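Local coordinates for BH2602 protein (Bacillus halodurans, PDB 3NWZ) that is of unknown function but binds coenzyme A and is probably a hotdog-fold thioesterase that hydrolyses acyl-CoA, at residues G62-R67 / M94-N99; T110-I115 / T158-V163. One frame throughout, in Å; residues are numbered along the deposited sequence.

Contact 1 of 2, residues G62-R67 / M94-N99; sequences GRFEVR and MGQMVN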
ATOM      1  N   GLY A  62      -7.617  -6.699 -22.380  1.00 66.37           N
ATOM      2  CA  GLY A  62      -6.186  -6.733 -22.124  1.00 62.99           C
ATOM      3  C   GLY A  62      -5.779  -7.430 -20.830  1.00 58.09           C
ATOM      4  O   GLY A  62      -4.730  -8.048 -20.770  1.00 50.05           O
ATOM      5  N   ARG A  63      -6.618  -7.341 -19.800  1.00 59.57           N
ATOM      6  CA  ARG A  63      -6.352  -7.929 -18.485  1.00 48.92           C
ATOM      7  C   ARG A  63      -5.778  -9.360 -18.417  1.00 46.10           C
ATOM      8  O   ARG A  63      -5.824 -10.122 -19.383  1.00 43.66           O
ATOM      9  CB  ARG A  63      -7.622  -7.876 -17.643  1.00 46.64           C
ATOM     10  CG  ARG A  63      -8.209  -6.491 -17.472  1.00 53.27           C
ATOM     11  CD  ARG A  63      -9.460  -6.577 -16.615  1.00 67.71           C
ATOM     12  NE  ARG A  63     -10.121  -5.289 -16.473  1.00 78.42           N
ATOM     13  CZ  ARG A  63     -10.678  -4.619 -17.474  1.00 84.32           C
ATOM     14  NH1 ARG A  63     -10.659  -5.114 -18.702  1.00 81.03           N
ATOM     15  NH2 ARG A  63     -11.258  -3.452 -17.245  1.00 91.21           N
ATOM     16  N   PHE A  64      -5.247  -9.717 -17.250  1.00 42.10           N
ATOM     17  CA  PHE A  64      -4.669 -11.038 -17.058  1.00 41.95           C
ATOM     18  C   PHE A  64      -5.324 -11.844 -15.912  1.00 41.07           C
ATOM     19  O   PHE A  64      -5.637 -11.324 -14.832  1.00 36.71           O
ATOM     20  CB  PHE A  64      -3.162 -10.899 -16.853  1.00 43.33           C
ATOM     21  CG  PHE A  64      -2.383 -12.066 -17.364  1.00 38.04           C
ATOM     22  CD1 PHE A  64      -2.104 -13.153 -16.535  1.00 50.25           C
ATOM     23  CD2 PHE A  64      -1.965 -12.103 -18.680  1.00 41.15           C
ATOM     24  CE1 PHE A  64      -1.417 -14.258 -17.019  1.00 54.79           C
ATOM     25  CE2 PHE A  64      -1.278 -13.209 -19.170  1.00 38.08           C
ATOM     26  CZ  PHE A  64      -1.006 -14.284 -18.337  1.00 41.04           C
ATOM     27  N   GLU A  65      -5.491 -13.138 -16.139  1.00 33.76           N
ATOM     28  CA  GLU A  65      -6.177 -13.964 -15.172  1.00 27.59           C
ATOM     29  C   GLU A  65      -5.412 -15.180 -14.634  1.00 32.34           C
ATOM     30  O   GLU A  65      -4.770 -15.933 -15.377  1.00 51.30           O
ATOM     31  CB  GLU A  65      -7.495 -14.393 -15.819  1.00 25.52           C
ATOM     32  CG  GLU A  65      -8.530 -15.042 -14.937  1.00 39.62           C
ATOM     33  CD  GLU A  65      -9.864 -15.164 -15.669  1.00 58.93           C
ATOM     34  OE1 GLU A  65     -10.486 -14.114 -15.950  1.00 57.44           O
ATOM     35  OE2 GLU A  65     -10.285 -16.302 -15.980  1.00 73.95           O
ATOM     36  N   VAL A  66      -5.496 -15.348 -13.317  1.00 29.69           N
ATOM     37  CA  VAL A  66      -4.867 -16.464 -12.629  1.00 31.17           C
ATOM     38  C   VAL A  66      -5.861 -17.029 -11.631  1.00 34.66           C
ATOM     39  O   VAL A  66      -6.277 -16.326 -10.707  1.00 41.09           O
ATOM     40  CB  VAL A  66      -3.625 -16.057 -11.793  1.00 28.91           C
ATOM     41  CG1 VAL A  66      -3.019 -17.301 -11.188  1.00 33.99           C
ATOM     42  CG2 VAL A  66      -2.603 -15.339 -12.623  1.00 36.05           C
ATOM     43  N   ARG A  67      -6.258 -18.283 -11.820  1.00 36.97           N
ATOM     44  CA  ARG A  67      -7.156 -18.902 -10.858  1.00 41.41           C
ATOM     45  C   ARG A  67      -6.393 -19.957 -10.055  1.00 37.73           C
ATOM     46  O   ARG A  67      -5.421 -20.553 -10.524  1.00 29.31           O
ATOM     47  CB  ARG A  67      -8.410 -19.485 -11.535  1.00 50.72           C
ATOM     48  CG  ARG A  67      -8.225 -20.679 -12.433  1.00 75.78           C
ATOM     49  CD  ARG A  67      -9.488 -20.886 -13.258  1.00 86.77           C
ATOM     50  NE  ARG A  67      -9.665 -19.806 -14.229  1.00 94.76           N
ATOM     51  CZ  ARG A  67      -8.967 -19.687 -15.358  1.00 90.82           C
ATOM     52  NH1 ARG A  67      -8.042 -20.587 -15.677  1.00 95.32           N
ATOM     53  NH2 ARG A  67      -9.190 -18.662 -16.167  1.00 76.14           N
HETATM   54  N   MSE A  94      -0.445  -9.965 -11.564  1.00 23.12           N
HETATM   55  CA  MSE A  94       0.165  -8.711 -11.966  1.00 27.33           C
HETATM   56  C   MSE A  94       1.517  -8.889 -12.630  1.00 32.78           C
HETATM   57  O   MSE A  94       1.928  -8.072 -13.487  1.00 18.94           O
HETATM   58  CB  MSE A  94       0.310  -7.815 -10.766  1.00 15.39           C
HETATM   59  CG  MSE A  94      -0.953  -7.689  -9.980  1.00 35.20           C
HETATM   60 SE   MSE A  94      -0.695  -6.601  -8.431  1.00 61.18          SE
HETATM   61  CE  MSE A  94      -1.808  -5.106  -8.924  1.00126.67           C
ATOM     62  N   GLY A  95       2.214  -9.951 -12.239  1.00 33.11           N
ATOM     63  CA  GLY A  95       3.510 -10.212 -12.821  1.00 39.15           C
ATOM     64  C   GLY A  95       3.370 -10.664 -14.260  1.00 49.55           C
ATOM     65  O   GLY A  95       3.858 -10.012 -15.183  1.00 49.46           O
ATOM     66  N   GLN A  96       2.693 -11.788 -14.454  1.00 44.52           N
ATOM     67  CA  GLN A  96       2.516 -12.306 -15.790  1.00 37.25           C
ATOM     68  C   GLN A  96       1.962 -11.223 -16.709  1.00 41.25           C
ATOM     69  O   GLN A  96       2.357 -11.146 -17.874  1.00 49.68           O
ATOM     70  CB  GLN A  96       1.635 -13.548 -15.751  1.00 34.81           C
ATOM     71  CG  GLN A  96       2.297 -14.696 -14.971  1.00 41.72           C
ATOM     72  CD  GLN A  96       1.745 -16.065 -15.333  1.00 43.19           C
ATOM     73  OE1 GLN A  96       0.540 -16.262 -15.406  1.00 46.00           O
ATOM     74  NE2 GLN A  96       2.633 -17.015 -15.550  1.00 46.44           N
HETATM   75  N   MSE A  97       1.069 -10.381 -16.175  1.00 26.51           N
HETATM   76  CA  MSE A  97       0.509  -9.244 -16.916  1.00 29.80           C
HETATM   77  C   MSE A  97       1.689  -8.390 -17.408  1.00 22.30           C
HETATM   78  O   MSE A  97       1.930  -8.266 -18.609  1.00 38.68           O
HETATM   79  CB  MSE A  97      -0.378  -8.397 -15.989  1.00 43.13           C
HETATM   80  CG  MSE A  97      -0.984  -7.111 -16.614  1.00 30.24           C
HETATM   81 SE   MSE A  97      -2.454  -7.397 -17.877  1.00 72.16          SE
HETATM   82  CE  MSE A  97      -1.414  -7.766 -19.488  1.00 48.53           C
ATOM     83  N   VAL A  98       2.439  -7.817 -16.467  1.00 21.14           N
ATOM     84  CA  VAL A  98       3.606  -7.000 -16.814  1.00 34.99           C
ATOM     85  C   VAL A  98       4.510  -7.673 -17.852  1.00 43.61           C
ATOM     86  O   VAL A  98       4.855  -7.092 -18.887  1.00 32.80           O
ATOM     87  CB  VAL A  98       4.491  -6.703 -15.578  1.00 33.39           C
ATOM     88  CG1 VAL A  98       5.629  -5.758 -15.966  1.00 37.16           C
ATOM     89  CG2 VAL A  98       3.669  -6.090 -14.479  1.00 29.76           C
ATOM     90  N   ASN A  99       4.893  -8.910 -17.576  1.00 49.61           N
ATOM     91  CA  ASN A  99       5.799  -9.614 -18.464  1.00 51.95           C
ATOM     92  C   ASN A  99       5.290  -9.918 -19.869  1.00 54.28           C
ATOM     93  O   ASN A  99       6.080 -10.102 -20.792  1.00 57.76           O
ATOM     94  CB  ASN A  99       6.303 -10.866 -17.754  1.00 48.05           C
ATOM     95  CG  ASN A  99       7.285 -10.526 -16.650  1.00 49.56           C
ATOM     96  OD1 ASN A  99       8.354  -9.986 -16.914  1.00 56.00           O
ATOM     97  ND2 ASN A  99       6.920 -10.817 -15.404  1.00 65.63           N
TER

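Contact 2 of 2, residues T110-I115 / T158-V163; sequences TSELNI and TGSFFV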
ATOM      1  N   THR A 110       8.664  -7.446  -9.028  1.00 37.18           N
ATOM      2  CA  THR A 110       7.802  -6.807  -8.049  1.00 32.75           C
ATOM      3  C   THR A 110       8.548  -5.829  -7.135  1.00 35.27           C
ATOM      4  O   THR A 110       9.357  -6.225  -6.284  1.00 37.16           O
ATOM      5  CB  THR A 110       7.115  -7.862  -7.182  1.00 44.37           C
ATOM      6  OG1 THR A 110       6.279  -8.683  -8.009  1.00 58.31           O
ATOM      7  CG2 THR A 110       6.283  -7.206  -6.104  1.00 30.52           C
ATOM      8  N   SER A 111       8.253  -4.545  -7.313  1.00 31.53           N
ATOM      9  CA  SER A 111       8.871  -3.478  -6.537  1.00 37.19           C
ATOM     10  C   SER A 111       8.006  -3.166  -5.310  1.00 38.75           C
ATOM     11  O   SER A 111       8.437  -3.321  -4.161  1.00 38.64           O
ATOM     12  CB  SER A 111       9.022  -2.243  -7.432  1.00 40.29           C
ATOM     13  OG  SER A 111       9.440  -1.110  -6.708  1.00 45.47           O
ATOM     14  N   GLU A 112       6.785  -2.714  -5.562  1.00 32.66           N
ATOM     15  CA  GLU A 112       5.848  -2.397  -4.498  1.00 34.36           C
ATOM     16  C   GLU A 112       4.641  -3.308  -4.651  1.00 36.94           C
ATOM     17  O   GLU A 112       4.390  -3.849  -5.729  1.00 42.81           O
ATOM     18  CB  GLU A 112       5.413  -0.935  -4.577  1.00 39.00           C
ATOM     19  CG  GLU A 112       6.406   0.049  -3.986  1.00 50.90           C
ATOM     20  CD  GLU A 112       7.718   0.081  -4.734  1.00 79.89           C
ATOM     21  OE1 GLU A 112       7.789   0.753  -5.785  1.00 89.88           O
ATOM     22  OE2 GLU A 112       8.678  -0.573  -4.270  1.00 88.50           O
ATOM     23  N   LEU A 113       3.915  -3.501  -3.556  1.00 33.51           N
ATOM     24  CA  LEU A 113       2.727  -4.341  -3.548  1.00 35.92           C
ATOM     25  C   LEU A 113       1.828  -3.760  -2.478  1.00 32.75           C
ATOM     26  O   LEU A 113       2.297  -3.432  -1.392  1.00 42.09           O
ATOM     27  CB  LEU A 113       3.096  -5.788  -3.210  1.00 38.84           C
ATOM     28  CG  LEU A 113       1.959  -6.816  -3.307  1.00 45.78           C
ATOM     29  CD1 LEU A 113       1.323  -6.796  -4.712  1.00 43.71           C
ATOM     30  CD2 LEU A 113       2.517  -8.193  -3.001  1.00 39.25           C
ATOM     31  N   ASN A 114       0.549  -3.602  -2.790  1.00 23.91           N
ATOM     32  CA  ASN A 114      -0.420  -3.040  -1.849  1.00 18.14           C
ATOM     33  C   ASN A 114      -1.681  -3.844  -2.007  1.00 18.54           C
ATOM     34  O   ASN A 114      -2.102  -4.151  -3.116  1.00 24.36           O
ATOM     35  CB  ASN A 114      -0.716  -1.584  -2.169  1.00 24.37           C
ATOM     36  CG  ASN A 114      -1.271  -0.823  -0.968  1.00 48.04           C
ATOM     37  OD1 ASN A 114      -2.239  -1.244  -0.312  1.00 35.73           O
ATOM     38  ND2 ASN A 114      -0.656   0.316  -0.677  1.00 70.06           N
ATOM     39  N   ILE A 115      -2.290  -4.197  -0.885  1.00 14.68           N
ATOM     40  CA  ILE A 115      -3.475  -5.029  -0.904  1.00 36.20           C
ATOM     41  C   ILE A 115      -4.450  -4.631   0.211  1.00 42.10           C
ATOM     42  O   ILE A 115      -4.047  -4.252   1.308  1.00 39.00           O
ATOM     43  CB  ILE A 115      -3.071  -6.505  -0.749  1.00 47.12           C
ATOM     44  CG1 ILE A 115      -1.763  -6.766  -1.497  1.00 61.51           C
ATOM     45  CG2 ILE A 115      -4.146  -7.408  -1.343  1.00 60.80           C
ATOM     46  CD1 ILE A 115      -1.115  -8.108  -1.186  1.00 67.38           C
ATOM     47  N   THR A 158      -2.779  -2.875  -5.542  1.00 37.76           N
ATOM     48  CA  THR A 158      -1.975  -2.341  -6.636  1.00 34.24           C
ATOM     49  C   THR A 158      -0.530  -2.828  -6.481  1.00 29.59           C
ATOM     50  O   THR A 158      -0.113  -3.266  -5.407  1.00 40.39           O
ATOM     51  CB  THR A 158      -1.992  -0.766  -6.668  1.00 21.74           C
ATOM     52  OG1 THR A 158      -1.447  -0.252  -5.443  1.00 24.35           O
ATOM     53  CG2 THR A 158      -3.458  -0.228  -6.807  1.00 17.37           C
ATOM     54  N   GLY A 159       0.226  -2.772  -7.569  1.00 17.13           N
ATOM     55  CA  GLY A 159       1.612  -3.201  -7.534  1.00 28.15           C
ATOM     56  C   GLY A 159       2.483  -2.509  -8.564  1.00 35.26           C
ATOM     57  O   GLY A 159       2.136  -2.432  -9.738  1.00 44.90           O
ATOM     58  N   SER A 160       3.617  -1.983  -8.120  1.00 21.13           N
ATOM     59  CA  SER A 160       4.556  -1.326  -9.030  1.00 30.31           C
ATOM     60  C   SER A 160       5.696  -2.308  -9.303  1.00 38.76           C
ATOM     61  O   SER A 160       6.184  -2.956  -8.376  1.00 37.46           O
ATOM     62  CB  SER A 160       5.095  -0.040  -8.405  1.00 30.86           C
ATOM     63  OG  SER A 160       6.058   0.560  -9.246  1.00 42.70           O
ATOM     64  N   PHE A 161       6.100  -2.428 -10.573  1.00 40.00           N
ATOM     65  CA  PHE A 161       7.155  -3.357 -10.980  1.00 36.02           C
ATOM     66  C   PHE A 161       8.342  -2.683 -11.638  1.00 46.71           C
ATOM     67  O   PHE A 161       8.194  -1.784 -12.468  1.00 55.95           O
ATOM     68  CB  PHE A 161       6.603  -4.402 -11.943  1.00 34.65           C
ATOM     69  CG  PHE A 161       5.633  -5.355 -11.313  1.00 33.24           C
ATOM     70  CD1 PHE A 161       5.877  -6.719 -11.326  1.00 27.06           C
ATOM     71  CD2 PHE A 161       4.473  -4.887 -10.702  1.00 39.31           C
ATOM     72  CE1 PHE A 161       4.981  -7.598 -10.741  1.00 43.14           C
ATOM     73  CE2 PHE A 161       3.568  -5.766 -10.109  1.00 35.98           C
ATOM     74  CZ  PHE A 161       3.818  -7.117 -10.127  1.00 33.02           C
ATOM     75  N   PHE A 162       9.529  -3.145 -11.276  1.00 43.72           N
ATOM     76  CA  PHE A 162      10.745  -2.587 -11.823  1.00 46.94           C
ATOM     77  C   PHE A 162      11.158  -3.364 -13.065  1.00 46.99           C
ATOM     78  O   PHE A 162      11.223  -4.601 -13.057  1.00 45.87           O
ATOM     79  CB  PHE A 162      11.863  -2.621 -10.785  1.00 52.87           C
ATOM     80  CG  PHE A 162      12.910  -1.590 -11.019  1.00 67.75           C
ATOM     81  CD1 PHE A 162      12.701  -0.275 -10.621  1.00 68.39           C
ATOM     82  CD2 PHE A 162      14.072  -1.905 -11.718  1.00 73.93           C
ATOM     83  CE1 PHE A 162      13.633   0.713 -10.921  1.00 74.62           C
ATOM     84  CE2 PHE A 162      15.012  -0.924 -12.025  1.00 71.20           C
ATOM     85  CZ  PHE A 162      14.791   0.386 -11.628  1.00 71.10           C
ATOM     86  N   VAL A 163      11.427  -2.613 -14.130  1.00 51.61           N
ATOM     87  CA  VAL A 163      11.824  -3.156 -15.421  1.00 59.41           C
ATOM     88  C   VAL A 163      13.321  -3.453 -15.506  1.00 66.01           C
ATOM     89  O   VAL A 163      14.147  -2.652 -15.062  1.00 59.59           O
ATOM     90  CB  VAL A 163      11.468  -2.166 -16.547  1.00 66.16           C
ATOM     91  CG1 VAL A 163      11.849  -2.749 -17.898  1.00 65.35           C
ATOM     92  CG2 VAL A 163       9.995  -1.831 -16.491  1.00 72.47           C
TER

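Contact 1 of 2, residues G62-R67 / M94-N99
Phe-64 of strand 64-69 lays one face of its ring on the backbone of helix 83-100 at Gln-96 and Met-97, part of the hotdog fold, in which an antiparallel sheet wraps round a long helix. Strand 64-67 and helix 94-99 run roughly antiparallel, at 147°, with axes 7.8 Å apart. Traced outward, Phe-64 CB first meets SE of Met-97, a selenomethionine, at 3.7 Å, together with CB of that residue. The ring begins at CG, 4.0 Å from Met-97 N, and continues across the peptide: Gln-96 C stands over the ring centre, while Met-97 N sits on the same face nearer the rim. At the far side CD1, CE1 and CZ all border Gln-96 CB, with CE1 at 3.4 Å. The Gln-96 amide is turned 82° from the ring plane, and its OE1, near Phe-64 CE1, also has a weak hydrogen bond to Ser-56. Cutting this ring back to an alanine would probably strip the Gln-96 to Met-97 peptide of its aromatic cover and open a gap between strand and helix. No hydrogen bond joins the two segments, so packing alone links them here. Met-97 sends CG away from its own backbone N (chi1 177°), then bends twice: the bend at CB-CG brings SE beside Phe-64 N, and the next, at CG-SE, leaves CE 3.6 Å from Gly-62 O.

Contact 2 of 2, residues T110-I115 / T158-V163
The Phe-161 ring takes Thr-110 CA on one face as a CH-pi contact, 4.1 Å from the CA to the ring centroid and 23° off the normal, while Gly-159 O of its own strand lies at the edge, in plane. The Thr-110 side chain runs alongside the ring in the same direction, placing OG1 by CE1 and CZ; that hydroxyl is hydrogen-bonded to Asp-91 of helix 83-100. With CG set beside its backbone N (chi1 -68°), Phe-161 leans toward strand 108-117 and also packs on Met-94 and Val-98. On the other sheet face, the carboxylate of Glu-112 hangs beside Ser-160, OE1 being 3.8 Å from Ser-160 CB, and OE2 forms a salt bridge with Arg-139 of the third subunit.

The backbone supplies the bonds. Ser-160 O accepts two: one from Ser-111 N at 2.8 Å, in the carbonyl plane, the other from Glu-112 N at 2.9 Å, from a donor tilted out of that plane. Ser-111 and Glu-112 therefore both stand opposite one residue, Ser-160, which defines a classic beta bulge. Further along, Asn-114 N reaches Thr-158 O at 2.7 Å, nearly along the C=O axis, and Thr-158 N returns a weak bond to Asn-114 O. Across this pair Asn-114 CB lies 3.6 Å from Thr-158 OG1, a hydroxyl hydrogen-bonded to His-116 of the fourth subunit. The antiparallel ladder continues beyond the chain, for residues 112-115 pair with a strand of the second subunit. Arg-139, seen binding CoA in this protein, also touches Ser-160 within the same chain. A bulged edge strand that carries the sheet into a neighbouring copy fits the continuous sheet of a hotdog dimer.

Overall arrangement
Contact 1 joins the sheet to helix 83-100 near one sheet border and is partly buried, with exposed residues at its margin; contact 2 lies within the sheet at the other border, is buried, and faces other subunits. Their chemistry follows: contact 1 relies on aromatic and selenium packing without a cross-segment hydrogen bond, whereas contact 2 combines backbone bonds with a carboxylate and a threonine hydroxyl, of Glu-112 and Thr-158, that find partners in neighbouring copies. Their centres are 13 Å apart, and helix 83-100 bridges them. Met-94 CB lies 3.6 Å from Phe-161 CZ, Met-94 CE is 3.4 Å from Gly-159 N, and Gly-95 CA packs on the same ring. One helix thus meets both halves of the sheet.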